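Local coordinates for YesW protein (Bacillus subtilis, PDB 2ZUX), which cleaves rhamnogalacturonan chains of plant cell-wall pectin as an endo-acting lyase that requires calcium or manganese for activity, at residues 181-186 and 190-195; 117-122 and 128-133; 564-567 and 571-574; 26-31 and 541-546; 358-363 and 401-406. All coordinates share one frame; numbering follows the deposited sequence.

Interactions 1 and 2 are buried beta hairpins of neighbouring propeller sheets, each closed at its loop end by a calcium ion; they touch directly, Ala-192 N lying 2.9 Å from Asp-121 O. Interaction 4, also buried, sets an imidazole edge against a backbone turn where the N-terminal sheet domain meets the propeller, and it reaches interaction 2 where Met-542 packs on Tyr-128. Interaction 3, nearer the surface, leans on the same 541-546 segment through Ser-565 and Asp-544, but its own contact is apolar. Interaction 5 stands apart, its centre about 32 to 34 Å from those of interactions 1, 2 and 4; it is a partly buried aliphatic contact a few residues from a calcium-binding histidine.

Interaction 1 (181-186 and 190-195); sequences FMVYDL and GKAEVA. With CA (calcium ion), chain G.
Glu-193 reaches across the strand pair to Leu-186 N and to the calcium ion that it shares with Asp-185. A bend at chi2 (-78°) folds its chain past the backbone of the other strand, CG lying 3.5 Å from Tyr-184 O, and lays both carboxylate oxygens on the metal: Glu-193 OE1 and OE2 each stand 2.5 Å from the ion. OE1 also takes a weak bond from Leu-186 N. Asp-185 binds with one oxygen, OD1, 2.4 Å from the calcium, while its OD2 is met from above the carboxylate plane by Gly-190 N at 2.8 Å. One carboxylate thus both ligates the ion and ties down the returning loop. Lys-191 supplies its backbone O, 2.3 Å from the metal, and water 1, Asp-187 and Asp-189 complete the shell. This is a DxDxDG calcium loop whose first four ligands are spaced as in an EF-hand, the bidentate glutamate coming sooner; it forms the turn of an antiparallel hairpin, strands 182-184 and 193-198, of a propeller sheet. The shared ion probably offsets the repulsion between Asp-185 OD1 and Lys-191 O. Ala-195 holds the far end, in a hydrogen-bonded pair with Met-182: Met-182 N points almost straight at Ala-195 O (174°), and Ala-195 N returns a bond of 2.8 Å to Met-182 O. Midway, Val-183 and Val-194 form a non-hydrogen-bonded pair, their side chains side by side with the two CG2 atoms 4.2 Å apart. Ile-131 of the adjoining sheet packs on Val-183, and strand 268-273 lies against Met-182 and Tyr-184.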
# COMPACT_ATOMS: atom_id res chain seq x y z
N PHE A 181 -1.25 -9.53 3.84
CA PHE A 181 -1.15 -10.25 2.56
C PHE A 181 -0.33 -9.51 1.52
O PHE A 181 -0.55 -8.33 1.25
CB PHE A 181 -2.53 -10.68 2.04
CG PHE A 181 -3.49 -9.55 1.75
CD1 PHE A 181 -3.74 -9.15 0.44
CD2 PHE A 181 -4.18 -8.90 2.77
CE1 PHE A 181 -4.63 -8.12 0.16
CE2 PHE A 181 -5.06 -7.85 2.50
CZ PHE A 181 -5.28 -7.47 1.19
N MET A 182 0.63 -10.23 0.95
CA MET A 182 1.54 -9.67 -0.04
C MET A 182 1.18 -10.16 -1.42
O MET A 182 1.04 -11.36 -1.65
CB MET A 182 2.99 -10.06 0.29
CG MET A 182 3.57 -9.31 1.48
SD MET A 182 3.59 -7.51 1.25
CE MET A 182 2.37 -6.98 2.45
N VAL A 183 1.02 -9.21 -2.33
CA VAL A 183 0.70 -9.53 -3.72
C VAL A 183 1.84 -9.01 -4.58
O VAL A 183 2.12 -7.82 -4.59
CB VAL A 183 -0.64 -8.90 -4.16
CG1 VAL A 183 -0.98 -9.31 -5.59
CG2 VAL A 183 -1.77 -9.29 -3.19
N TYR A 184 2.51 -9.91 -5.29
CA TYR A 184 3.70 -9.51 -6.04
C TYR A 184 4.15 -10.64 -6.92
O TYR A 184 3.92 -11.81 -6.61
CB TYR A 184 4.84 -9.13 -5.07
CG TYR A 184 5.69 -8.00 -5.61
CD1 TYR A 184 5.29 -6.68 -5.45
CD2 TYR A 184 6.88 -8.25 -6.30
CE1 TYR A 184 6.05 -5.64 -5.96
CE2 TYR A 184 7.64 -7.21 -6.82
CZ TYR A 184 7.22 -5.90 -6.64
OH TYR A 184 7.93 -4.84 -7.14
N ASP A 185 4.80 -10.28 -8.03
CA ASP A 185 5.47 -11.27 -8.86
C ASP A 185 6.81 -11.60 -8.22
O ASP A 185 7.84 -11.01 -8.56
CB ASP A 185 5.64 -10.75 -10.29
CG ASP A 185 6.31 -11.76 -11.20
OD1 ASP A 185 6.39 -12.95 -10.84
OD2 ASP A 185 6.76 -11.32 -12.28
N LEU A 186 6.80 -12.54 -7.27
CA LEU A 186 7.99 -12.90 -6.51
C LEU A 186 9.03 -13.63 -7.33
O LEU A 186 10.23 -13.46 -7.10
CB LEU A 186 7.62 -13.76 -5.30
CG LEU A 186 6.97 -13.02 -4.12
CD1 LEU A 186 6.33 -14.02 -3.16
CD2 LEU A 186 7.97 -12.15 -3.39
N GLY A 190 6.28 -12.71 -14.65
CA GLY A 190 5.33 -11.73 -15.18
C GLY A 190 3.94 -11.78 -14.58
O GLY A 190 3.07 -10.98 -14.93
N LYS A 191 3.72 -12.73 -13.67
CA LYS A 191 2.41 -12.90 -13.03
C LYS A 191 2.54 -12.84 -11.51
O LYS A 191 3.43 -13.45 -10.94
CB LYS A 191 1.79 -14.24 -13.43
CG LYS A 191 1.46 -14.34 -14.92
CD LYS A 191 0.97 -15.72 -15.31
CE LYS A 191 0.76 -15.82 -16.81
NZ LYS A 191 0.41 -17.21 -17.21
N ALA A 192 1.64 -12.09 -10.88
CA ALA A 192 1.65 -11.95 -9.42
C ALA A 192 1.19 -13.21 -8.72
O ALA A 192 0.31 -13.94 -9.21
CB ALA A 192 0.78 -10.79 -9.00
N GLU A 193 1.81 -13.48 -7.57
CA GLU A 193 1.28 -14.45 -6.62
C GLU A 193 0.85 -13.74 -5.34
O GLU A 193 1.05 -12.52 -5.19
CB GLU A 193 2.25 -15.61 -6.34
CG GLU A 193 3.72 -15.31 -6.48
CD GLU A 193 4.22 -15.28 -7.93
OE1 GLU A 193 5.31 -14.71 -8.13
OE2 GLU A 193 3.55 -15.78 -8.87
N VAL A 194 0.24 -14.49 -4.44
CA VAL A 194 -0.28 -13.95 -3.19
C VAL A 194 0.30 -14.77 -2.04
O VAL A 194 0.16 -16.00 -2.04
CB VAL A 194 -1.83 -13.97 -3.15
CG1 VAL A 194 -2.35 -13.34 -1.86
CG2 VAL A 194 -2.44 -13.26 -4.37
N ALA A 195 0.95 -14.11 -1.09
CA ALA A 195 1.58 -14.82 0.02
C ALA A 195 1.06 -14.29 1.34
O ALA A 195 0.91 -13.08 1.52
CB ALA A 195 3.09 -14.67 -0.03
CA CA G . 5.09 -15.00 -10.61
O HOH W 1 3.90 -16.99 -11.39

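Interaction 2 (117-122 and 128-133); sequences ASVGDV and YELILK. With CA (calcium ion), chain H.
Ser-118 with Ile-131 and Gly-120 with Glu-129 are the hydrogen-bonded pairs of this antiparallel hairpin, whose strands run at 152° to each other. Ser-118 N gives a bond of 2.8 Å to Ile-131 O, and Gly-120 N a longer one of 3.2 Å to Glu-129 O; each is answered by a bond in the opposite direction.

The apolar contacts gather round Val-119. Its chi1 of -75° turns CG2 over one face of the Tyr-128 ring, 4.1 Å above the plane and toward the rim, and sends CG1 to Leu-130 CD2 at 3.8 Å. Gly-120 C meets the ring at its edge, and the phenol OH bonds to Glu-6.

The third kind of contact is metal binding. Asp-121 OD1 lies 2.4 Å from the calcium while its OD2 accepts from Gly-126 N, and Glu-129 OE1 and OE2 clasp the ion from the other strand, the two carboxylate planes 46° apart. Asp-123, Asp-125, the Gln-127 carbonyl and water 2 fill the remaining positions of this DxDxDG-type loop. Val-122 N adds a bond of 2.8 Å to Glu-129 OE1, arriving nearly in line with the C-O bond. The carboxylates gathered here, four with Asp-123 and Asp-125, would probably repel one another without the cation, so the ion is likely to be what lets the loop close on the hairpin, in keeping with a structural role for calcium.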
# COMPACT_ATOMS: atom_id res chain seq x y z
N ALA A 117 -7.45 -3.83 0.37
CA ALA A 117 -7.07 -4.49 -0.87
C ALA A 117 -5.60 -4.29 -1.21
O ALA A 117 -4.91 -3.45 -0.62
CB ALA A 117 -7.96 -4.03 -2.04
N SER A 118 -5.15 -5.08 -2.17
CA SER A 118 -3.89 -4.86 -2.84
C SER A 118 -4.12 -5.07 -4.33
O SER A 118 -5.24 -5.37 -4.75
CB SER A 118 -2.83 -5.82 -2.31
OG SER A 118 -1.56 -5.52 -2.85
N VAL A 119 -3.07 -4.87 -5.13
CA VAL A 119 -3.14 -5.16 -6.56
C VAL A 119 -1.97 -6.00 -7.03
O VAL A 119 -0.86 -5.94 -6.47
CB VAL A 119 -3.20 -3.88 -7.43
CG1 VAL A 119 -4.58 -3.24 -7.37
CG2 VAL A 119 -2.09 -2.92 -7.05
N GLY A 120 -2.23 -6.79 -8.06
CA GLY A 120 -1.19 -7.51 -8.79
C GLY A 120 -1.78 -7.88 -10.12
O GLY A 120 -3.00 -7.95 -10.26
N ASP A 121 -0.92 -8.07 -11.11
CA ASP A 121 -1.34 -8.53 -12.42
C ASP A 121 -1.16 -10.04 -12.42
O ASP A 121 -0.04 -10.53 -12.59
CB ASP A 121 -0.50 -7.86 -13.50
CG ASP A 121 -0.88 -8.29 -14.89
OD1 ASP A 121 -1.98 -8.86 -15.08
OD2 ASP A 121 -0.07 -8.04 -15.81
N VAL A 122 -2.24 -10.76 -12.18
CA VAL A 122 -2.15 -12.21 -11.98
C VAL A 122 -2.06 -13.01 -13.28
O VAL A 122 -1.65 -14.17 -13.25
CB VAL A 122 -3.29 -12.76 -11.10
CG1 VAL A 122 -3.36 -12.00 -9.77
CG2 VAL A 122 -4.63 -12.72 -11.84
N TYR A 128 -3.96 -4.40 -13.73
CA TYR A 128 -4.05 -4.93 -12.38
C TYR A 128 -5.38 -5.61 -12.07
O TYR A 128 -6.44 -5.14 -12.50
CB TYR A 128 -3.82 -3.83 -11.35
CG TYR A 128 -2.40 -3.33 -11.32
CD1 TYR A 128 -1.36 -4.16 -10.93
CD2 TYR A 128 -2.11 -2.01 -11.67
CE1 TYR A 128 -0.06 -3.71 -10.90
CE2 TYR A 128 -0.81 -1.55 -11.64
CZ TYR A 128 0.22 -2.40 -11.26
OH TYR A 128 1.51 -1.94 -11.23
N GLU A 129 -5.29 -6.69 -11.31
CA GLU A 129 -6.41 -7.29 -10.60
C GLU A 129 -6.42 -6.74 -9.18
O GLU A 129 -5.39 -6.32 -8.65
CB GLU A 129 -6.27 -8.81 -10.55
CG GLU A 129 -6.68 -9.56 -11.82
CD GLU A 129 -5.82 -9.22 -13.02
OE1 GLU A 129 -4.59 -9.46 -13.00
OE2 GLU A 129 -6.39 -8.74 -14.03
N LEU A 130 -7.60 -6.74 -8.56
CA LEU A 130 -7.76 -6.38 -7.16
C LEU A 130 -7.81 -7.62 -6.29
O LEU A 130 -8.58 -8.55 -6.57
CB LEU A 130 -9.04 -5.57 -6.98
CG LEU A 130 -8.92 -4.11 -7.41
CD1 LEU A 130 -10.29 -3.52 -7.75
CD2 LEU A 130 -8.19 -3.28 -6.35
N ILE A 131 -6.98 -7.64 -5.25
CA ILE A 131 -6.99 -8.71 -4.26
C ILE A 131 -7.62 -8.10 -3.00
O ILE A 131 -7.04 -7.18 -2.41
CB ILE A 131 -5.56 -9.25 -3.97
CG1 ILE A 131 -4.84 -9.67 -5.27
CG2 ILE A 131 -5.60 -10.40 -2.96
CD1 ILE A 131 -5.55 -10.73 -6.10
N LEU A 132 -8.79 -8.60 -2.62
CA LEU A 132 -9.60 -8.00 -1.57
C LEU A 132 -9.74 -8.86 -0.34
O LEU A 132 -10.05 -10.05 -0.44
CB LEU A 132 -11.00 -7.71 -2.12
CG LEU A 132 -12.03 -7.12 -1.15
CD1 LEU A 132 -11.65 -5.70 -0.78
CD2 LEU A 132 -13.42 -7.17 -1.77
N LYS A 133 -9.52 -8.25 0.82
CA LYS A 133 -9.76 -8.91 2.10
C LYS A 133 -11.15 -8.54 2.59
O LYS A 133 -11.51 -7.36 2.63
CB LYS A 133 -8.70 -8.51 3.13
CG LYS A 133 -8.85 -9.18 4.50
CD LYS A 133 -7.77 -8.70 5.49
CE LYS A 133 -8.07 -7.29 5.97
NZ LYS A 133 -6.97 -6.73 6.83
CA CA H . -4.34 -8.62 -15.39
O HOH W 2 -6.25 -8.04 -16.69

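Interaction 3 (564-567 and 571-574); sequences TSFF and GMAE
The long loop between helix 547-553 and strand 580-581, near the C-terminal end of the propeller domain, doubles back so that Met-572 packs on Phe-566 and Phe-567. Met-572 CB approaches the Phe-567 ring obliquely, 3.8 Å from CD2, and lies 3.4 Å from the Phe-567 carbonyl O. From there the thioether chain runs on extended at chi2 and kinks at chi3 (-68°), which swings the terminal methyl back toward the first segment: Met-572 CE sits 3.5 Å from Phe-567 O and 3.9 Å from Phe-566 CE1. The Phe-566 ring has Thr-564 CB over one face, and Thr-564 OG1 donates a bond of 2.7 Å to Phe-566 O, so the backbone carrying the ring is held by a residue two places earlier. Phe-567 also touches Asp-420, a residue of a calcium site. Cutting Phe-567 down to an alanine is likely to leave Met-572 CB without the ring carbons beside it and to open a gap next to Asp-420. Across the two segments the contact is largely van der Waals, with Met-572 carbons against the Phe-567 carbonyl O, so this contact constrains Met-572 by shape.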
# COMPACT_ATOMS: atom_id res chain seq x y z
N THR A 564 6.87 8.28 -2.95
CA THR A 564 7.82 8.05 -4.04
C THR A 564 9.27 8.07 -3.53
O THR A 564 9.57 8.65 -2.48
CB THR A 564 7.62 9.09 -5.16
OG1 THR A 564 7.59 10.40 -4.58
CG2 THR A 564 6.32 8.85 -5.90
N SER A 565 10.16 7.45 -4.29
CA SER A 565 11.58 7.42 -3.94
C SER A 565 12.26 8.77 -4.15
O SER A 565 13.35 9.00 -3.60
CB SER A 565 12.31 6.37 -4.78
OG SER A 565 12.37 6.74 -6.14
N PHE A 566 11.63 9.62 -4.96
CA PHE A 566 12.13 10.94 -5.30
C PHE A 566 11.16 11.98 -4.74
O PHE A 566 10.02 11.66 -4.39
CB PHE A 566 12.26 11.09 -6.82
CG PHE A 566 10.96 10.89 -7.55
CD1 PHE A 566 10.14 11.97 -7.84
CD2 PHE A 566 10.54 9.61 -7.90
CE1 PHE A 566 8.92 11.79 -8.49
CE2 PHE A 566 9.32 9.42 -8.55
CZ PHE A 566 8.51 10.51 -8.84
N PHE A 567 11.61 13.23 -4.65
CA PHE A 567 10.74 14.31 -4.22
C PHE A 567 9.81 14.68 -5.37
O PHE A 567 10.25 15.19 -6.40
CB PHE A 567 11.52 15.53 -3.75
CG PHE A 567 10.65 16.72 -3.49
CD1 PHE A 567 9.77 16.73 -2.40
CD2 PHE A 567 10.67 17.83 -4.34
CE1 PHE A 567 8.93 17.80 -2.17
CE2 PHE A 567 9.84 18.92 -4.10
CZ PHE A 567 8.97 18.90 -3.01
N GLY A 571 8.54 22.69 -7.14
CA GLY A 571 9.96 22.97 -7.30
C GLY A 571 10.83 21.75 -7.53
O GLY A 571 12.05 21.85 -7.51
N MET A 572 10.20 20.59 -7.76
CA MET A 572 10.96 19.36 -7.97
C MET A 572 11.84 19.43 -9.21
O MET A 572 11.52 20.12 -10.18
CB MET A 572 10.02 18.15 -8.09
CG MET A 572 9.13 18.18 -9.33
SD MET A 572 8.02 16.77 -9.44
CE MET A 572 9.18 15.43 -9.74
N ALA A 573 12.95 18.70 -9.16
CA ALA A 573 13.78 18.48 -10.34
C ALA A 573 13.10 17.48 -11.26
O ALA A 573 12.24 16.70 -10.83
CB ALA A 573 15.15 17.97 -9.91
N GLU A 574 13.48 17.50 -12.54
CA GLU A 574 12.96 16.53 -13.50
C GLU A 574 13.44 15.12 -13.14
O GLU A 574 14.64 14.88 -12.99
CB GLU A 574 13.35 16.90 -14.94
CG GLU A 574 14.81 17.32 -15.13
CD GLU A 574 14.99 18.43 -16.15
OE1 GLU A 574 16.14 18.64 -16.59
OE2 GLU A 574 13.99 19.11 -16.50

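Interaction 4 (26-31 and 541-546); sequences RFLGTE and LMHDPV
His-543 lays the edge of its imidazole against the peptide joining Leu-28 and Gly-29, with Leu-28 C near the ring plane and 3.9 Å from His-543 CD2. Its CG stands anti to its own carbonyl carbon (chi1 -78°), which carries the ring toward the loop, and chi2 of -18° presents the CD2 corner. The very short approach of that carbon to Gly-29 N is doubtful in detail. Leu-28 adds a looser touch, its CD2 methyl 4.1 Å from His-543 NE2.

Each partner is braced within its own segment. Leu-28 to Glu-31 form a type I turn, closed by Glu-31 N to Leu-28 O at 2.8 Å; the Glu-31 carboxylate folds back as well, OE1 accepting from Leu-28 N at 3.0 Å and 163°, while OE2 makes a salt bridge to Arg-10. His-543 ends a short 3-10 segment, closed by Asp-544 N bonding to Leu-541 O at 3.0 Å. Just beyond, Asp-544 OD2 takes Val-546 N at 3.1 Å from well above the carboxylate plane, a capping bond in the turn that leads into helix 547-553. Met-580, close to the C-terminus, also packs on His-543. Two loops far apart in sequence, a beta turn and a 3-10 turn, meet here edge to backbone where the N-terminal beta-sheet domain docks on the beta-propeller.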
# COMPACT_ATOMS: atom_id res chain seq x y z
N ARG A 26 -0.75 6.07 -19.06
CA ARG A 26 0.55 5.97 -18.40
C ARG A 26 1.69 6.46 -19.27
O ARG A 26 1.70 6.24 -20.48
CB ARG A 26 0.85 4.52 -18.05
CG ARG A 26 -0.08 3.91 -17.03
CD ARG A 26 0.11 2.41 -16.98
NE ARG A 26 -0.60 1.82 -15.86
CZ ARG A 26 -1.12 0.60 -15.83
NH1 ARG A 26 -1.09 -0.19 -16.90
NH2 ARG A 26 -1.71 0.17 -14.72
N PHE A 27 2.65 7.09 -18.61
CA PHE A 27 4.00 7.27 -19.13
C PHE A 27 4.79 6.13 -18.49
O PHE A 27 4.97 6.11 -17.27
CB PHE A 27 4.49 8.65 -18.71
CG PHE A 27 5.87 9.03 -19.22
CD1 PHE A 27 6.33 8.67 -20.49
CD2 PHE A 27 6.70 9.82 -18.42
CE1 PHE A 27 7.60 9.06 -20.93
CE2 PHE A 27 7.96 10.23 -18.86
CZ PHE A 27 8.41 9.85 -20.11
N LEU A 28 5.20 5.16 -19.29
CA LEU A 28 5.80 3.92 -18.78
C LEU A 28 7.28 4.08 -18.49
O LEU A 28 7.98 4.81 -19.20
CB LEU A 28 5.57 2.77 -19.78
CG LEU A 28 4.11 2.38 -20.02
CD1 LEU A 28 4.01 1.47 -21.24
CD2 LEU A 28 3.47 1.72 -18.80
N GLY A 29 7.75 3.39 -17.46
CA GLY A 29 9.15 3.48 -17.01
C GLY A 29 10.17 3.06 -18.05
O GLY A 29 11.36 3.34 -17.90
N THR A 30 9.69 2.38 -19.09
CA THR A 30 10.54 1.94 -20.19
C THR A 30 10.65 2.99 -21.30
O THR A 30 11.38 2.80 -22.28
CB THR A 30 10.00 0.63 -20.80
OG1 THR A 30 8.63 0.82 -21.16
CG2 THR A 30 10.13 -0.53 -19.81
N GLU A 31 9.94 4.11 -21.13
CA GLU A 31 9.89 5.15 -22.16
C GLU A 31 10.79 6.33 -21.84
O GLU A 31 10.92 6.73 -20.68
CB GLU A 31 8.44 5.59 -22.41
CG GLU A 31 7.57 4.45 -22.92
CD GLU A 31 6.11 4.82 -23.13
OE1 GLU A 31 5.47 5.39 -22.22
OE2 GLU A 31 5.59 4.52 -24.22
N LEU A 541 3.39 5.76 -11.23
CA LEU A 541 3.97 5.64 -9.90
C LEU A 541 4.29 4.19 -9.54
O LEU A 541 5.16 3.92 -8.72
CB LEU A 541 3.06 6.29 -8.85
CG LEU A 541 2.67 7.75 -9.12
CD1 LEU A 541 1.84 8.29 -7.95
CD2 LEU A 541 3.91 8.63 -9.38
N MET A 542 3.62 3.25 -10.21
CA MET A 542 3.87 1.83 -10.00
C MET A 542 5.22 1.39 -10.58
O MET A 542 5.64 0.26 -10.36
CB MET A 542 2.73 1.00 -10.58
CG MET A 542 1.41 1.24 -9.86
SD MET A 542 1.41 0.91 -8.08
CE MET A 542 0.85 -0.80 -8.09
N HIS A 543 5.88 2.28 -11.32
CA HIS A 543 7.25 2.03 -11.78
C HIS A 543 8.31 2.74 -10.92
O HIS A 543 9.50 2.73 -11.25
CB HIS A 543 7.42 2.43 -13.25
CG HIS A 543 6.87 1.43 -14.22
ND1 HIS A 543 6.59 0.12 -13.91
CD2 HIS A 543 6.62 1.56 -15.55
CE1 HIS A 543 6.15 -0.50 -14.99
NE2 HIS A 543 6.17 0.35 -16.00
N ASP A 544 7.87 3.37 -9.83
CA ASP A 544 8.81 3.90 -8.86
C ASP A 544 9.12 2.83 -7.82
O ASP A 544 8.21 2.21 -7.30
CB ASP A 544 8.26 5.13 -8.15
CG ASP A 544 9.23 5.67 -7.13
OD1 ASP A 544 10.23 6.29 -7.54
OD2 ASP A 544 9.01 5.45 -5.91
N PRO A 545 10.42 2.60 -7.50
CA PRO A 545 10.81 1.52 -6.60
C PRO A 545 10.34 1.60 -5.15
O PRO A 545 10.34 0.58 -4.49
CB PRO A 545 12.34 1.54 -6.66
CG PRO A 545 12.69 2.92 -7.10
CD PRO A 545 11.60 3.29 -8.06
N VAL A 546 9.98 2.78 -4.64
CA VAL A 546 9.46 2.92 -3.27
C VAL A 546 7.92 2.97 -3.27
O VAL A 546 7.27 2.36 -2.40
CB VAL A 546 10.06 4.17 -2.55
CG1 VAL A 546 9.36 4.45 -1.24
CG2 VAL A 546 11.54 3.95 -2.31

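Interaction 5 (358-363 and 401-406); sequences TGLGHG and GKILWG. With CA (calcium ion), chain C.
Ile-403 rests its terminal methyl against both Thr-358 and Leu-360: Ile-403 CD1 lies 3.9 Å from Thr-358 CG2 and 4.0 Å from Leu-360 CD1. The threonine is crossed at about a right angle, whereas Leu-360 and Ile-403 meet tip to tip. The contact belongs to the propeller, where the loop leaving strand 354-357, the outer strand of one four-stranded sheet, packs on the outer strand 403-407 of the next. Thr-358 CG2 also rests against the backbone of the second segment, 3.7 Å from Gly-401 O.

One step out, an ST turn sets the threonine. With chi1 at 67°, OG1 falls between its own N and carbonyl carbon and accepts from Leu-360 N at 3.3 Å and 158°, which leaves CG2 to face Ile-403. Were a glycine to replace Thr-358, Ile-403 CD1 would probably lose a methyl partner and Leu-360 N the acceptor that fixes the turn. In strand 403-407, Leu-404 and Trp-405 both face Phe-395 in a classic beta bulge just after Ile-403, and Tyr-391 packs on Leu-360 and Ile-403 together.

Farther along the loop, Gln-323 and Ser-345 hold the Gly-361 backbone, and the chain arrives at a calcium site shared with His-326, Asp-364, Glu-385, water 3 and water 4. There His-362 ND1 bonds to Gly-324 O, fixing the imidazole so that NE2 sits 2.2 Å from the calcium ion.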
# COMPACT_ATOMS: atom_id res chain seq x y z
N THR A 358 16.31 4.47 17.11
CA THR A 358 16.27 5.80 17.71
C THR A 358 15.91 5.71 19.19
O THR A 358 16.05 6.68 19.92
CB THR A 358 15.25 6.72 17.04
OG1 THR A 358 13.94 6.22 17.30
CG2 THR A 358 15.50 6.81 15.53
N GLY A 359 15.44 4.54 19.62
CA GLY A 359 15.02 4.35 21.01
C GLY A 359 13.70 4.99 21.36
O GLY A 359 13.28 4.94 22.52
N LEU A 360 13.02 5.59 20.38
CA LEU A 360 11.79 6.35 20.65
C LEU A 360 10.56 5.46 20.76
O LEU A 360 9.49 5.92 21.17
CB LEU A 360 11.60 7.46 19.62
CG LEU A 360 12.68 8.55 19.68
CD1 LEU A 360 12.61 9.42 18.44
CD2 LEU A 360 12.58 9.39 20.96
N GLY A 361 10.71 4.19 20.40
CA GLY A 361 9.67 3.21 20.63
C GLY A 361 8.53 3.25 19.63
O GLY A 361 8.57 3.96 18.62
N HIS A 362 7.50 2.46 19.95
CA HIS A 362 6.37 2.19 19.09
C HIS A 362 5.55 3.43 18.73
O HIS A 362 5.33 4.31 19.56
CB HIS A 362 5.45 1.19 19.81
CG HIS A 362 4.09 1.07 19.20
ND1 HIS A 362 3.85 0.35 18.05
CD2 HIS A 362 2.90 1.59 19.58
CE1 HIS A 362 2.57 0.45 17.74
NE2 HIS A 362 1.97 1.19 18.65
N GLY A 363 5.07 3.47 17.49
CA GLY A 363 4.10 4.47 17.08
C GLY A 363 3.11 3.96 16.04
O GLY A 363 3.17 2.80 15.62
N GLY A 401 19.65 7.08 11.05
CA GLY A 401 18.78 7.19 12.21
C GLY A 401 18.96 8.47 13.01
O GLY A 401 18.25 8.68 13.99
N LYS A 402 19.90 9.31 12.60
CA LYS A 402 20.16 10.56 13.29
C LYS A 402 18.89 11.40 13.29
O LYS A 402 18.30 11.64 12.24
CB LYS A 402 21.29 11.34 12.61
CG LYS A 402 21.56 12.73 13.21
CD LYS A 402 22.72 13.44 12.53
CE LYS A 402 23.02 14.80 13.15
NZ LYS A 402 23.11 14.76 14.64
N ILE A 403 18.49 11.86 14.47
CA ILE A 403 17.34 12.76 14.57
C ILE A 403 17.74 14.13 14.03
O ILE A 403 18.67 14.77 14.53
CB ILE A 403 16.82 12.87 16.02
CG1 ILE A 403 16.51 11.48 16.61
CG2 ILE A 403 15.59 13.78 16.09
CD1 ILE A 403 15.46 10.67 15.86
N LEU A 404 17.05 14.58 12.98
CA LEU A 404 17.28 15.91 12.42
C LEU A 404 16.54 16.95 13.25
O LEU A 404 17.08 18.01 13.56
CB LEU A 404 16.87 15.95 10.95
CG LEU A 404 17.59 14.89 10.13
CD1 LEU A 404 16.94 14.71 8.77
CD2 LEU A 404 19.06 15.23 9.97
N TRP A 405 15.31 16.62 13.62
CA TRP A 405 14.56 17.41 14.59
C TRP A 405 13.43 16.56 15.15
O TRP A 405 13.03 15.56 14.55
CB TRP A 405 14.02 18.72 13.98
CG TRP A 405 13.08 18.54 12.82
CD1 TRP A 405 13.42 18.45 11.49
CD2 TRP A 405 11.65 18.46 12.88
NE1 TRP A 405 12.28 18.32 10.73
CE2 TRP A 405 11.19 18.30 11.55
CE3 TRP A 405 10.71 18.50 13.92
CZ2 TRP A 405 9.83 18.20 11.24
CZ3 TRP A 405 9.36 18.40 13.61
CH2 TRP A 405 8.93 18.25 12.28
N GLY A 406 12.96 16.94 16.33
CA GLY A 406 11.84 16.27 16.97
C GLY A 406 11.15 17.23 17.91
O GLY A 406 11.73 18.26 18.29
CA CA C . -0.10 1.83 18.70
O HOH W 3 -0.51 0.47 20.34
O HOH W 4 -2.16 2.33 18.83